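Local coordinates for Rbam17540 (Bacillus amyloliquefaciens, PDB 2YOY), which is a copper-dependent CBM33 polysaccharide oxygenase, binding its metal through a histidine brace, and probably cleaves polysaccharides such as cellulose by oxidation, at residues A[8-13]-A[151-156]. Sequence-based numbering, arbitrary orientation.
Sequences VSRAYM and SGYHII
R10, in the first turn of helix 10-21, faces I155, on strand 154-162, with the two CA atoms 9.7 Å apart, so the backbones stay well separated and side chains alone make this small contact of 70 Å². R10 spans most of the gap: CG lies anti to the backbone N, chi2 keeps the chain extended, and the bend at chi3 (-64°) turns the guanidinium toward the strand. Its NH2 comes to 3.4 Å from CD1 of I155, which sits at the guanidinium edge, near the group's plane, a van der Waals contact with no hydrogen bond across the segments. I155 already points its CB toward the helix, and with CD1 anti to CA about the CB-CG1 bond the chain end extends to the guanidinium. Y153 crosses R10 at about a right angle, its OH oblique to the guanidinium plane and 4.0 Å from R10 NH2, too far for a hydrogen bond; the ring and guanidinium planes are 49° apart. What links the two polar ends is shared partners: D174 OD1, on strand 167-177, takes a salt bridge from R10 NH2 and is hydrogen-bonded to Y153 OH, while Q73 offers OE1 to the arginine and NE2 to the tyrosine oxygen. The buried charge is thus paired, which probably favours the ionised form of D174, and W78 adds a cation-pi contact to R10. On the helix side, S9 is the N-cap, its OG accepting from Y12 N at 3.1 Å with an N-H...O angle of 160°, which helps hold the first turn, together with M13 N bonded to S9 O. The arrangement joins the helical insertion after strand 2-6 to the beta-sandwich core of the lytic polysaccharide monooxygenase fold.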
# COMPACT_ATOMS: atom_id res chain seq x y z
N VAL A 8 -9.12 3.14 0.18
CA VAL A 8 -8.60 3.01 -1.17
C VAL A 8 -7.10 3.25 -1.22
O VAL A 8 -6.62 4.36 -1.01
CB VAL A 8 -9.33 4.02 -2.10
CG1 VAL A 8 -8.86 3.86 -3.52
CG2 VAL A 8 -10.84 3.85 -1.96
N SER A 9 -6.40 2.15 -1.47
CA SER A 9 -4.97 2.19 -1.81
C SER A 9 -4.66 3.08 -2.98
O SER A 9 -5.46 3.31 -3.85
CB SER A 9 -4.42 0.77 -2.09
OG SER A 9 -4.90 0.17 -3.29
N ARG A 10 -3.46 3.60 -3.02
CA ARG A 10 -3.08 4.41 -4.13
C ARG A 10 -3.19 3.68 -5.45
O ARG A 10 -3.60 4.30 -6.44
CB ARG A 10 -1.63 4.98 -3.88
CG ARG A 10 -1.14 5.94 -4.93
CD ARG A 10 0.36 6.23 -4.73
NE ARG A 10 0.64 6.92 -3.48
CZ ARG A 10 1.86 7.15 -2.97
NH1 ARG A 10 2.97 6.78 -3.63
NH2 ARG A 10 1.96 7.80 -1.81
N ALA A 11 -2.83 2.39 -5.49
CA ALA A 11 -2.93 1.61 -6.67
C ALA A 11 -4.39 1.47 -7.16
O ALA A 11 -4.68 1.68 -8.36
CB ALA A 11 -2.35 0.23 -6.44
N TYR A 12 -5.29 1.19 -6.22
CA TYR A 12 -6.68 1.10 -6.58
C TYR A 12 -7.26 2.49 -7.00
O TYR A 12 -8.05 2.58 -7.98
CB TYR A 12 -7.38 0.47 -5.42
CG TYR A 12 -8.88 0.24 -5.66
CD1 TYR A 12 -9.34 -0.25 -6.87
CD2 TYR A 12 -9.80 0.55 -4.66
CE1 TYR A 12 -10.73 -0.46 -7.05
CE2 TYR A 12 -11.16 0.33 -4.83
CZ TYR A 12 -11.61 -0.15 -6.02
OH TYR A 12 -12.96 -0.33 -6.16
N MET A 13 -6.85 3.56 -6.31
CA MET A 13 -7.18 4.92 -6.72
C MET A 13 -6.77 5.16 -8.17
O MET A 13 -7.50 5.81 -8.94
CB MET A 13 -6.53 5.97 -5.82
CG MET A 13 -7.09 7.41 -5.88
SD MET A 13 -8.62 7.45 -4.95
CE MET A 13 -8.03 7.58 -3.24
N SER A 151 -1.61 14.14 12.72
CA SER A 151 -2.67 14.63 11.84
C SER A 151 -2.10 15.10 10.51
O SER A 151 -0.88 15.22 10.34
CB SER A 151 -3.47 15.81 12.48
OG SER A 151 -2.63 16.91 12.60
N GLY A 152 -3.00 15.40 9.60
CA GLY A 152 -2.66 15.84 8.26
C GLY A 152 -2.31 14.66 7.39
O GLY A 152 -2.79 13.54 7.62
N TYR A 153 -1.50 14.95 6.38
CA TYR A 153 -1.15 13.99 5.36
C TYR A 153 -0.18 12.96 5.91
O TYR A 153 0.94 13.31 6.33
CB TYR A 153 -0.51 14.69 4.15
CG TYR A 153 -0.09 13.76 3.02
CD1 TYR A 153 -0.74 12.53 2.79
CD2 TYR A 153 0.91 14.13 2.14
CE1 TYR A 153 -0.32 11.67 1.78
CE2 TYR A 153 1.29 13.31 1.08
CZ TYR A 153 0.68 12.09 0.89
OH TYR A 153 1.07 11.29 -0.18
N HIS A 154 -0.64 11.71 5.89
CA HIS A 154 0.14 10.51 6.28
C HIS A 154 -0.04 9.46 5.23
O HIS A 154 -0.98 9.54 4.47
CB HIS A 154 -0.18 10.04 7.69
CG HIS A 154 0.36 10.97 8.71
ND1 HIS A 154 1.70 10.99 9.06
CD2 HIS A 154 -0.20 12.05 9.32
CE1 HIS A 154 1.92 12.00 9.87
NE2 HIS A 154 0.79 12.67 10.04
N ILE A 155 0.86 8.46 5.23
CA ILE A 155 0.74 7.27 4.36
C ILE A 155 0.72 6.04 5.24
O ILE A 155 1.53 5.89 6.14
CB ILE A 155 1.86 7.24 3.31
CG1 ILE A 155 1.70 8.39 2.32
CG2 ILE A 155 1.91 5.90 2.61
CD1 ILE A 155 2.87 8.57 1.36
N ILE A 156 -0.36 5.27 5.11
CA ILE A 156 -0.40 3.93 5.62
C ILE A 156 0.11 3.00 4.56
O ILE A 156 -0.42 2.94 3.45
CB ILE A 156 -1.81 3.58 6.12
CG1 ILE A 156 -2.15 4.56 7.27
CG2 ILE A 156 -1.97 2.09 6.52
CD1 ILE A 156 -3.62 4.52 7.67